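D-3-phosphoglycerate dehydrogenase oxidoreductase protein (Ralstonia solanacearum, PDB 3GG9) probably catalyses the NAD-dependent oxidation of D-3-phosphoglycerate, the entry step of serine biosynthesis. Local coordinates at residues A[110-115]-A[176-181]; A[166-171]-A[201-206]; A[187-190]-A[194-197]; A[211-214]-A[218-221]. All coordinates share one frame; numbering follows the deposited sequence.

How the contacts relate
All four contacts belong to the Rossmann-type half of the chain, with its parallel sheet. Contacts 2 and 3 lie closest, their centres about 4 Å apart: the segments of contact 3 fall between those of contact 2 along the chain, and Gly167 N sits 2.9 Å from Trp189 O. Contact 4 has its centre about 12 Å from the centres of both, and Leu212 reaches the two of them, packing on Phe166, Ala206 and Trp189. Contact 1 shares helix 170-181 with contact 2 and also borders the second subunit, whose Leu158 and Lys159 amides bind Glu113; Thr115 CG2 comes within 3.3 Å of Ser220 OG of contact 4. A sulfate on the start of helix 170-181, in contact 2, marks the probable dinucleotide-binding turn.

Contact 1: A[110-115]-A[176-181]; sequences APAELT and AGYGRA
Tyr178 reaches from helix 170-181 to helix 109-123 and lays the hydroxyl end of its ring against Ala112 and Glu113. Between segments 110-115 and 176-181 the closest CA atoms, those of Glu113 and Tyr178, are 8.9 Å apart, a gap that the long tyrosine side chain spans; Ala112 also packs on Leu174 and Val175 of the same helix. Tyr178 CG lies anti to the carbonyl carbon (chi1 -59°), and the ring meets the other helix by its edge: Ala112 O is 3.7 Å from Tyr178 CE1, close to the ring plane. Ala112 CB adds an apolar touch on Tyr178 CE1 at 4.0 Å, and its small methyl suits a place where a ring comes close to a helix backbone. Glu113 passes the tyrosine obliquely, its carboxylate plane turned 65° from the ring, and Glu113 CG packs on Tyr178 OH at 3.5 Å. No direct hydrogen bond joins the two; a water lies between them, 2.9 Å from Tyr178 OH and an unusually short 2.5 Å from Glu113 OE2. The carboxylate is also bound by backbone amides of the second subunit, Leu158 at OE1 and Lys159 at OE2. Phe182 of that subunit stacks on the tyrosine ring, while Trp116 of the same chain meets it edge-to-face. Held by those two amides, the buried carboxylate would probably remain ionised, and this chemistry ties the helix packing to the dimer interface.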
loop_
_atom_site.group_PDB
_atom_site.type_symbol
_atom_site.label_atom_id
_atom_site.label_comp_id
_atom_site.label_asym_id
_atom_site.label_seq_id
_atom_site.Cartn_x
_atom_site.Cartn_y
_atom_site.Cartn_z
ATOM N N ALA A 110 13.247 1.882 6.169
ATOM C CA ALA A 110 11.888 2.453 6.427
ATOM C C ALA A 110 11.369 3.381 5.339
ATOM O O ALA A 110 10.217 3.232 4.919
ATOM C CB ALA A 110 11.798 3.128 7.791
ATOM N N PRO A 111 12.191 4.344 4.875
ATOM C CA PRO A 111 11.681 5.131 3.746
ATOM C C PRO A 111 11.604 4.401 2.412
ATOM O O PRO A 111 10.802 4.773 1.584
ATOM C CB PRO A 111 12.657 6.326 3.676
ATOM C CG PRO A 111 13.935 5.762 4.228
ATOM C CD PRO A 111 13.482 4.879 5.359
ATOM N N ALA A 112 12.432 3.372 2.181
ATOM C CA ALA A 112 12.277 2.587 0.961
ATOM C C ALA A 112 10.962 1.797 0.982
ATOM O O ALA A 112 10.235 1.738 -0.020
ATOM C CB ALA A 112 13.460 1.606 0.781
ATOM N N GLU A 113 10.656 1.170 2.110
ATOM C CA GLU A 113 9.435 0.393 2.204
ATOM C C GLU A 113 8.243 1.320 2.090
ATOM O O GLU A 113 7.232 0.980 1.498
ATOM C CB GLU A 113 9.368 -0.358 3.509
ATOM C CG GLU A 113 10.408 -1.490 3.514
ATOM C CD GLU A 113 10.178 -2.512 4.595
ATOM O OE1 GLU A 113 9.184 -2.389 5.320
ATOM O OE2 GLU A 113 10.989 -3.465 4.712
ATOM N N LEU A 114 8.398 2.481 2.665
ATOM C CA LEU A 114 7.302 3.470 2.615
ATOM C C LEU A 114 7.038 3.923 1.177
ATOM O O LEU A 114 5.877 4.057 0.768
ATOM C CB LEU A 114 7.638 4.649 3.500
ATOM C CG LEU A 114 6.482 5.635 3.776
ATOM C CD1 LEU A 114 6.397 6.763 2.707
ATOM C CD2 LEU A 114 5.117 4.905 3.932
ATOM N N THR A 115 8.103 4.221 0.438
ATOM C CA THR A 115 8.003 4.485 -1.007
ATOM C C THR A 115 7.185 3.437 -1.761
ATOM O O THR A 115 6.302 3.763 -2.552
ATOM C CB THR A 115 9.418 4.621 -1.657
ATOM O OG1 THR A 115 10.133 5.654 -0.985
ATOM C CG2 THR A 115 9.311 4.957 -3.142
ATOM N N ALA A 176 14.581 0.130 -6.466
ATOM C CA ALA A 176 14.884 -0.565 -7.718
ATOM C C ALA A 176 14.777 -2.109 -7.581
ATOM O O ALA A 176 14.246 -2.790 -8.486
ATOM C CB ALA A 176 16.266 -0.146 -8.264
ATOM N N GLY A 177 15.278 -2.641 -6.465
ATOM C CA GLY A 177 15.182 -4.067 -6.139
ATOM C C GLY A 177 13.742 -4.565 -5.999
ATOM O O GLY A 177 13.388 -5.636 -6.493
ATOM N N TYR A 178 12.901 -3.783 -5.321
ATOM C CA TYR A 178 11.478 -4.107 -5.203
ATOM C C TYR A 178 10.807 -4.205 -6.571
ATOM O O TYR A 178 9.986 -5.114 -6.830
ATOM C CB TYR A 178 10.754 -3.056 -4.345
ATOM C CG TYR A 178 11.272 -2.899 -2.929
ATOM C CD1 TYR A 178 11.149 -1.693 -2.266
ATOM C CD2 TYR A 178 11.864 -3.980 -2.233
ATOM C CE1 TYR A 178 11.601 -1.532 -0.948
ATOM C CE2 TYR A 178 12.334 -3.819 -0.929
ATOM C CZ TYR A 178 12.192 -2.594 -0.291
ATOM O OH TYR A 178 12.643 -2.425 1.003
ATOM N N GLY A 179 11.124 -3.240 -7.432
ATOM C CA GLY A 179 10.613 -3.204 -8.799
ATOM C C GLY A 179 10.945 -4.480 -9.539
ATOM O O GLY A 179 10.063 -5.094 -10.118
ATOM N N ARG A 180 12.219 -4.876 -9.481
ATOM C CA ARG A 180 12.688 -6.106 -10.117
ATOM C C ARG A 180 11.948 -7.338 -9.580
ATOM O O ARG A 180 11.534 -8.211 -10.356
ATOM C CB ARG A 180 14.203 -6.267 -9.930
ATOM C CG ARG A 180 14.833 -7.281 -10.882
ATOM C CD ARG A 180 15.625 -6.618 -12.013
ATOM N NE ARG A 180 14.793 -5.855 -12.947
ATOM C CZ ARG A 180 15.257 -5.212 -14.017
ATOM N NH1 ARG A 180 16.552 -5.239 -14.308
ATOM N NH2 ARG A 180 14.428 -4.536 -14.803
ATOM N N ALA A 181 11.761 -7.402 -8.262
ATOM C CA ALA A 181 11.051 -8.535 -7.663
ATOM C C ALA A 181 9.564 -8.562 -8.006
ATOM O O ALA A 181 8.947 -9.613 -7.980
ATOM C CB ALA A 181 11.246 -8.559 -6.184
HETATM O O HOH W 1 12.654 -4.394 3.101
#

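Contact 2: A[166-171]-A[201-206]; sequences FGYGKI and DGFAVA. With SO4 (sulfate ion), chain F.
Segment 166-171 leaves a strand and enters a helix with Gly169 at the N-cap, while segment 201-206 leaves a helix through a Schellman motif at Gly202; Phe203 comes just after that turn, its CA 10.4 Å from Tyr168 CA. The positive phi of Gly202 (87°) and of Gly167 suits glycine at both places. Tyr168, its CG anti to the backbone N (chi1 -164°), is long enough to carry a donor hydroxyl to the end of helix 192-200, where the short Asp201 side chain presents its acceptor: Tyr168 OH to Asp201 OD2 is a very short bond of 2.5 Å. That oxygen lies at the ring edge, in its plane, although the carboxylate is turned 60° from the ring. Gly167, Gly169 and Gly172 fit the GxGxxG pattern of a Rossmann strand-turn-helix, consistent with NAD binding in this family. A sulfate, probably from the crystallisation liquor, rests on the helix start: Lys170 N donates to SO4 O3 at 2.9 Å, Ile171 N to SO4 O4 at 3.2 Å, and Arg224 also binds it. Phe203 CD1 is 3.3 Å from Tyr168 OH; the two side chains cross at about a right angle, but their ring planes are 63° apart, an oblique pair. Phe203 also packs on Ala176, Val186 and Val188.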
loop_
_atom_site.group_PDB
_atom_site.type_symbol
_atom_site.label_atom_id
_atom_site.label_comp_id
_atom_site.label_asym_id
_atom_site.label_seq_id
_atom_site.Cartn_x
_atom_site.Cartn_y
_atom_site.Cartn_z
ATOM N N PHE A 166 14.803 7.803 -10.352
ATOM C CA PHE A 166 15.623 9.012 -10.426
ATOM C C PHE A 166 16.483 9.179 -9.153
ATOM O O PHE A 166 16.025 9.746 -8.155
ATOM C CB PHE A 166 14.705 10.232 -10.670
ATOM C CG PHE A 166 15.418 11.489 -11.149
ATOM C CD1 PHE A 166 14.673 12.549 -11.667
ATOM C CD2 PHE A 166 16.817 11.616 -11.121
ATOM C CE1 PHE A 166 15.299 13.732 -12.111
ATOM C CE2 PHE A 166 17.455 12.784 -11.560
ATOM C CZ PHE A 166 16.690 13.850 -12.059
ATOM N N GLY A 167 17.736 8.707 -9.214
ATOM C CA GLY A 167 18.669 8.751 -8.075
ATOM C C GLY A 167 18.903 7.356 -7.548
ATOM O O GLY A 167 17.963 6.641 -7.198
ATOM N N TYR A 168 20.157 6.951 -7.487
ATOM C CA TYR A 168 20.464 5.584 -7.120
ATOM C C TYR A 168 21.413 5.543 -5.915
ATOM O O TYR A 168 22.474 4.916 -5.947
ATOM C CB TYR A 168 20.982 4.847 -8.358
ATOM C CG TYR A 168 20.991 3.322 -8.263
ATOM C CD1 TYR A 168 19.814 2.570 -8.392
ATOM C CD2 TYR A 168 22.184 2.644 -8.064
ATOM C CE1 TYR A 168 19.837 1.176 -8.300
ATOM C CE2 TYR A 168 22.218 1.256 -7.963
ATOM C CZ TYR A 168 21.048 0.533 -8.090
ATOM O OH TYR A 168 21.114 -0.839 -7.994
ATOM N N GLY A 169 20.998 6.211 -4.837
ATOM C CA GLY A 169 21.679 6.126 -3.537
ATOM C C GLY A 169 21.159 4.878 -2.828
ATOM O O GLY A 169 20.592 4.010 -3.459
ATOM N N LYS A 170 21.329 4.791 -1.518
ATOM C CA LYS A 170 20.868 3.607 -0.771
ATOM C C LYS A 170 19.345 3.351 -0.857
ATOM O O LYS A 170 18.923 2.211 -0.997
ATOM C CB LYS A 170 21.313 3.701 0.685
ATOM C CG LYS A 170 22.810 3.567 0.882
ATOM C CD LYS A 170 23.136 3.751 2.352
ATOM C CE LYS A 170 24.596 4.123 2.580
ATOM N NZ LYS A 170 24.771 4.707 3.946
ATOM N N ILE A 171 18.527 4.405 -0.770
ATOM C CA ILE A 171 17.075 4.246 -0.925
ATOM C C ILE A 171 16.659 3.838 -2.341
ATOM O O ILE A 171 15.888 2.898 -2.507
ATOM C CB ILE A 171 16.284 5.515 -0.450
ATOM C CG1 ILE A 171 16.686 5.807 0.986
ATOM C CG2 ILE A 171 14.748 5.258 -0.500
ATOM C CD1 ILE A 171 16.110 7.054 1.587
ATOM N N ASP A 201 24.962 -3.173 -10.836
ATOM C CA ASP A 201 23.889 -3.936 -10.192
ATOM C C ASP A 201 22.935 -4.620 -11.181
ATOM O O ASP A 201 21.965 -5.263 -10.771
ATOM C CB ASP A 201 23.065 -3.017 -9.289
ATOM C CG ASP A 201 23.755 -2.690 -7.984
ATOM O OD1 ASP A 201 24.769 -3.332 -7.628
ATOM O OD2 ASP A 201 23.264 -1.781 -7.291
ATOM N N GLY A 202 23.199 -4.465 -12.472
ATOM C CA GLY A 202 22.411 -5.133 -13.505
ATOM C C GLY A 202 21.177 -4.350 -13.918
ATOM O O GLY A 202 20.292 -4.885 -14.580
ATOM N N PHE A 203 21.108 -3.077 -13.539
ATOM C CA PHE A 203 19.986 -2.251 -13.951
ATOM C C PHE A 203 20.300 -1.480 -15.213
ATOM O O PHE A 203 21.430 -1.009 -15.403
ATOM C CB PHE A 203 19.557 -1.304 -12.821
ATOM C CG PHE A 203 18.870 -2.005 -11.683
ATOM C CD1 PHE A 203 19.541 -2.260 -10.497
ATOM C CD2 PHE A 203 17.556 -2.458 -11.817
ATOM C CE1 PHE A 203 18.916 -2.939 -9.447
ATOM C CE2 PHE A 203 16.920 -3.137 -10.762
ATOM C CZ PHE A 203 17.601 -3.370 -9.581
ATOM N N ALA A 204 19.301 -1.381 -16.081
ATOM C CA ALA A 204 19.350 -0.519 -17.256
ATOM C C ALA A 204 19.323 0.952 -16.848
ATOM O O ALA A 204 18.645 1.339 -15.889
ATOM C CB ALA A 204 18.181 -0.815 -18.142
ATOM N N VAL A 205 20.070 1.768 -17.584
ATOM C CA VAL A 205 20.120 3.194 -17.356
ATOM C C VAL A 205 19.370 3.834 -18.502
ATOM O O VAL A 205 19.573 3.468 -19.648
ATOM C CB VAL A 205 21.595 3.674 -17.274
ATOM C CG1 VAL A 205 21.700 5.186 -17.316
ATOM C CG2 VAL A 205 22.217 3.137 -16.006
ATOM N N ALA A 206 18.465 4.760 -18.187
ATOM C CA ALA A 206 17.699 5.448 -19.203
ATOM C C ALA A 206 18.606 6.255 -20.142
ATOM O O ALA A 206 19.655 6.736 -19.716
ATOM C CB ALA A 206 16.661 6.351 -18.545
HETATM S S SO4 F . 20.573 7.974 0.177
HETATM O O1 SO4 F . 20.349 7.814 1.610
HETATM O O2 SO4 F . 20.751 9.393 -0.176
HETATM O O3 SO4 F . 21.805 7.251 -0.155
HETATM O O4 SO4 F . 19.404 7.470 -0.559
#

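Contact 3: A[187-190]-A[194-197]; sequences LVWG and SKER
Lys195 runs its aliphatic chain beside the indole of Trp189, the two side chains pointing the same way, with Lys195 CE 3.6 Å from Trp189 NE1. The pair belongs to the beta-alpha-beta unit of strand 185-189, helix 192-200 and strand 204-205, and it joins the end of the first strand to the opening turns of the helix in the Rossmann-type half of the protein. Lysine fits this edge because its long aliphatic part serves two neighbours: CE touches the indole obliquely near NE1, while CG, CD and CE run along Gly190 O. The chain is extended beyond CG, its CG anti to the carbonyl carbon (chi1 -63°), a course that carries CE from the helix to the indole. Trp189 starts from a CB turned away from the helix, and its indole swings back to meet the lysine; the other neighbours of this side chain include Lys209 and Leu212 of helix 209-215. No hydrogen bond crosses the contact. Lys195 NZ lies 4.0 Å from Trp189 NE1, which sets two donors next to each other, and the touch is made by the CE methylene.

Gly190 is where the strand ends and the chain turns toward the helix, and its CA comes within 5.6 Å of Ser194 CA. Having no side chain, it lets the backbone pass this close, with Gly190 CA 4.3 Å from Ser194 CB. Ser194, a small residue, faces Gly190 and packs on Tyr168 as well. Gly190 O lies alongside the lysine chain, 3.4 Å from Lys195 CE and 3.8 Å from Lys195 CG.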
loop_
_atom_site.group_PDB
_atom_site.type_symbol
_atom_site.label_atom_id
_atom_site.label_comp_id
_atom_site.label_asym_id
_atom_site.label_seq_id
_atom_site.Cartn_x
_atom_site.Cartn_y
_atom_site.Cartn_z
ATOM N N LEU A 187 14.330 1.127 -14.992
ATOM C CA LEU A 187 15.270 2.088 -15.574
ATOM C C LEU A 187 15.723 3.112 -14.549
ATOM O O LEU A 187 14.905 3.717 -13.843
ATOM C CB LEU A 187 14.641 2.832 -16.759
ATOM C CG LEU A 187 14.115 2.079 -17.984
ATOM C CD1 LEU A 187 13.370 3.046 -18.904
ATOM C CD2 LEU A 187 15.245 1.400 -18.737
ATOM N N VAL A 188 17.033 3.343 -14.506
ATOM C CA VAL A 188 17.640 4.257 -13.548
ATOM C C VAL A 188 18.223 5.473 -14.287
ATOM O O VAL A 188 18.718 5.346 -15.400
ATOM C CB VAL A 188 18.725 3.531 -12.687
ATOM C CG1 VAL A 188 19.384 4.485 -11.708
ATOM C CG2 VAL A 188 18.090 2.362 -11.910
ATOM N N TRP A 189 18.124 6.649 -13.677
ATOM C CA TRP A 189 18.844 7.833 -14.136
ATOM C C TRP A 189 19.389 8.618 -12.923
ATOM O O TRP A 189 18.895 8.470 -11.821
ATOM C CB TRP A 189 17.961 8.707 -15.044
ATOM C CG TRP A 189 18.811 9.580 -15.951
ATOM C CD1 TRP A 189 19.463 9.194 -17.094
ATOM C CD2 TRP A 189 19.141 10.952 -15.747
ATOM N NE1 TRP A 189 20.165 10.247 -17.616
ATOM C CE2 TRP A 189 19.985 11.341 -16.808
ATOM C CE3 TRP A 189 18.799 11.895 -14.773
ATOM C CZ2 TRP A 189 20.490 12.634 -16.923
ATOM C CZ3 TRP A 189 19.307 13.182 -14.879
ATOM C CH2 TRP A 189 20.142 13.542 -15.948
ATOM N N GLY A 190 20.431 9.418 -13.136
ATOM C CA GLY A 190 21.043 10.238 -12.081
ATOM C C GLY A 190 22.390 10.753 -12.538
ATOM O O GLY A 190 22.691 10.724 -13.734
ATOM N N SER A 194 25.873 7.334 -9.902
ATOM C CA SER A 194 24.616 6.583 -9.788
ATOM C C SER A 194 24.429 5.636 -10.979
ATOM O O SER A 194 24.066 4.476 -10.803
ATOM C CB SER A 194 23.416 7.521 -9.738
ATOM O OG SER A 194 23.337 8.211 -8.503
ATOM N N LYS A 195 24.674 6.147 -12.187
ATOM C CA LYS A 195 24.583 5.339 -13.391
ATOM C C LYS A 195 25.542 4.166 -13.332
ATOM O O LYS A 195 25.172 3.071 -13.727
ATOM C CB LYS A 195 24.844 6.160 -14.644
ATOM C CG LYS A 195 23.841 7.280 -14.904
ATOM C CD LYS A 195 24.404 8.115 -16.018
ATOM C CE LYS A 195 23.400 9.049 -16.619
ATOM N NZ LYS A 195 24.124 9.863 -17.629
ATOM N N GLU A 196 26.740 4.390 -12.791
ATOM C CA GLU A 196 27.794 3.364 -12.769
ATOM C C GLU A 196 27.404 2.236 -11.822
ATOM O O GLU A 196 27.538 1.055 -12.156
ATOM C CB GLU A 196 29.157 3.966 -12.373
ATOM C CG GLU A 196 29.806 4.882 -13.427
ATOM C CD GLU A 196 31.176 5.461 -12.990
ATOM O OE1 GLU A 196 31.623 6.475 -13.579
ATOM O OE2 GLU A 196 31.815 4.908 -12.064
ATOM N N ARG A 197 26.906 2.622 -10.653
ATOM C CA ARG A 197 26.479 1.658 -9.651
ATOM C C ARG A 197 25.227 0.905 -10.108
ATOM O O ARG A 197 25.090 -0.280 -9.828
ATOM C CB ARG A 197 26.284 2.341 -8.293
ATOM C CG ARG A 197 27.594 2.832 -7.683
ATOM C CD ARG A 197 27.447 3.286 -6.233
ATOM N NE ARG A 197 27.217 4.728 -6.125
ATOM C CZ ARG A 197 28.180 5.644 -6.043
ATOM N NH1 ARG A 197 29.460 5.284 -6.057
ATOM N NH2 ARG A 197 27.859 6.930 -5.951
#

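Contact 4: A[211-214]-A[218-221]; sequences ALFE and VLSV
Phe213 and Leu219 mark the nearest approach of segments 211-214 and 218-221, their CA atoms 7.2 Å apart across the short connection between helix and strand. From the strand, Leu219 points its side chain at the helix and sets one methyl, CD1, against both Leu212 and Phe213. This methyl lies over a face of the Phe213 ring in a CH-pi contact, 3.8 Å from the ring centroid and 20° off the ring normal. Leu219 CD1 is displaced toward the rim, on the side of Phe213 CD2, which is 3.6 Å away. Leucine serves here because its branch places a single methyl over the face of the ring, toward its rim, and phenylalanine because it offers a flat, polarisable face.

The torsions make the meeting possible. Leu219 carries its CG anti to the backbone N (chi1 -167°), sending the branch out from the sheet, whereas Phe213 has CG anti to the carbonyl carbon (chi1 -77°), which swings the ring from a sidelong start toward the strand. Leu212 crosses Leu219 at about a right angle, and Leu212 CG comes within 4.0 Å of Leu219 CD1. The same Leu219 CD1 also rests on the helix backbone, 3.7 Å from Leu212 O, which is hydrogen-bonded to Ser216 OG.

Leu212 and Phe213 both pack further on Phe166, and Phe213 on Met241. This is a helix packed on the parallel sheet of the Rossmann-type domain, where strand 218-221 lies beside strand 162-166. With no hydrogen bond linking the segments, the contact is held by dispersion and by exclusion of water from three buried hydrophobic side chains.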
loop_
_atom_site.group_PDB
_atom_site.type_symbol
_atom_site.label_atom_id
_atom_site.label_comp_id
_atom_site.label_asym_id
_atom_site.label_seq_id
_atom_site.Cartn_x
_atom_site.Cartn_y
_atom_site.Cartn_z
ATOM N N ALA A 211 14.066 10.643 -21.372
ATOM C CA ALA A 211 13.630 9.265 -21.627
ATOM C C ALA A 211 12.998 8.600 -20.398
ATOM O O ALA A 211 12.072 7.795 -20.524
ATOM C CB ALA A 211 14.811 8.420 -22.121
ATOM N N LEU A 212 13.516 8.942 -19.223
ATOM C CA LEU A 212 13.001 8.422 -17.959
ATOM C C LEU A 212 11.568 8.850 -17.718
ATOM O O LEU A 212 10.735 8.039 -17.333
ATOM C CB LEU A 212 13.891 8.867 -16.800
ATOM C CG LEU A 212 13.647 8.184 -15.452
ATOM C CD1 LEU A 212 14.358 6.809 -15.408
ATOM C CD2 LEU A 212 14.160 9.098 -14.355
ATOM N N PHE A 213 11.290 10.123 -17.970
ATOM C CA PHE A 213 9.956 10.687 -17.765
ATOM C C PHE A 213 8.931 10.227 -18.811
ATOM O O PHE A 213 7.754 10.034 -18.487
ATOM C CB PHE A 213 10.042 12.230 -17.700
ATOM C CG PHE A 213 10.562 12.756 -16.381
ATOM C CD1 PHE A 213 11.917 12.984 -16.187
ATOM C CD2 PHE A 213 9.693 12.978 -15.316
ATOM C CE1 PHE A 213 12.406 13.452 -14.955
ATOM C CE2 PHE A 213 10.169 13.436 -14.085
ATOM C CZ PHE A 213 11.525 13.687 -13.904
ATOM N N GLU A 214 9.382 10.045 -20.056
ATOM C CA GLU A 214 8.542 9.547 -21.146
ATOM C C GLU A 214 8.099 8.096 -20.975
ATOM O O GLU A 214 6.924 7.764 -21.193
ATOM C CB GLU A 214 9.284 9.702 -22.483
ATOM C CG GLU A 214 9.274 11.132 -23.007
ATOM C CD GLU A 214 10.334 11.453 -24.075
ATOM O OE1 GLU A 214 11.284 10.666 -24.301
ATOM O OE2 GLU A 214 10.206 12.536 -24.684
ATOM N N VAL A 218 5.679 4.192 -13.542
ATOM C CA VAL A 218 5.837 4.680 -12.181
ATOM C C VAL A 218 7.224 5.313 -12.157
ATOM O O VAL A 218 8.208 4.706 -12.583
ATOM C CB VAL A 218 5.724 3.506 -11.146
ATOM C CG1 VAL A 218 6.134 3.941 -9.743
ATOM C CG2 VAL A 218 4.306 2.891 -11.145
ATOM N N LEU A 219 7.304 6.555 -11.695
ATOM C CA LEU A 219 8.596 7.217 -11.574
ATOM C C LEU A 219 8.788 7.647 -10.131
ATOM O O LEU A 219 7.998 8.421 -9.573
ATOM C CB LEU A 219 8.720 8.400 -12.545
ATOM C CG LEU A 219 10.127 8.999 -12.741
ATOM C CD1 LEU A 219 10.192 9.668 -14.101
ATOM C CD2 LEU A 219 10.575 9.975 -11.637
ATOM N N SER A 220 9.853 7.156 -9.520
ATOM C CA SER A 220 10.076 7.488 -8.136
ATOM C C SER A 220 11.392 8.192 -7.952
ATOM O O SER A 220 12.431 7.740 -8.477
ATOM C CB SER A 220 9.980 6.250 -7.249
ATOM O OG SER A 220 10.081 6.638 -5.897
ATOM N N VAL A 221 11.333 9.288 -7.191
ATOM C CA VAL A 221 12.483 10.194 -6.940
ATOM C C VAL A 221 13.238 9.930 -5.631
ATOM O O VAL A 221 12.661 9.998 -4.544
ATOM C CB VAL A 221 12.025 11.695 -6.969
ATOM C CG1 VAL A 221 13.232 12.607 -6.942
ATOM C CG2 VAL A 221 11.261 11.946 -8.217
#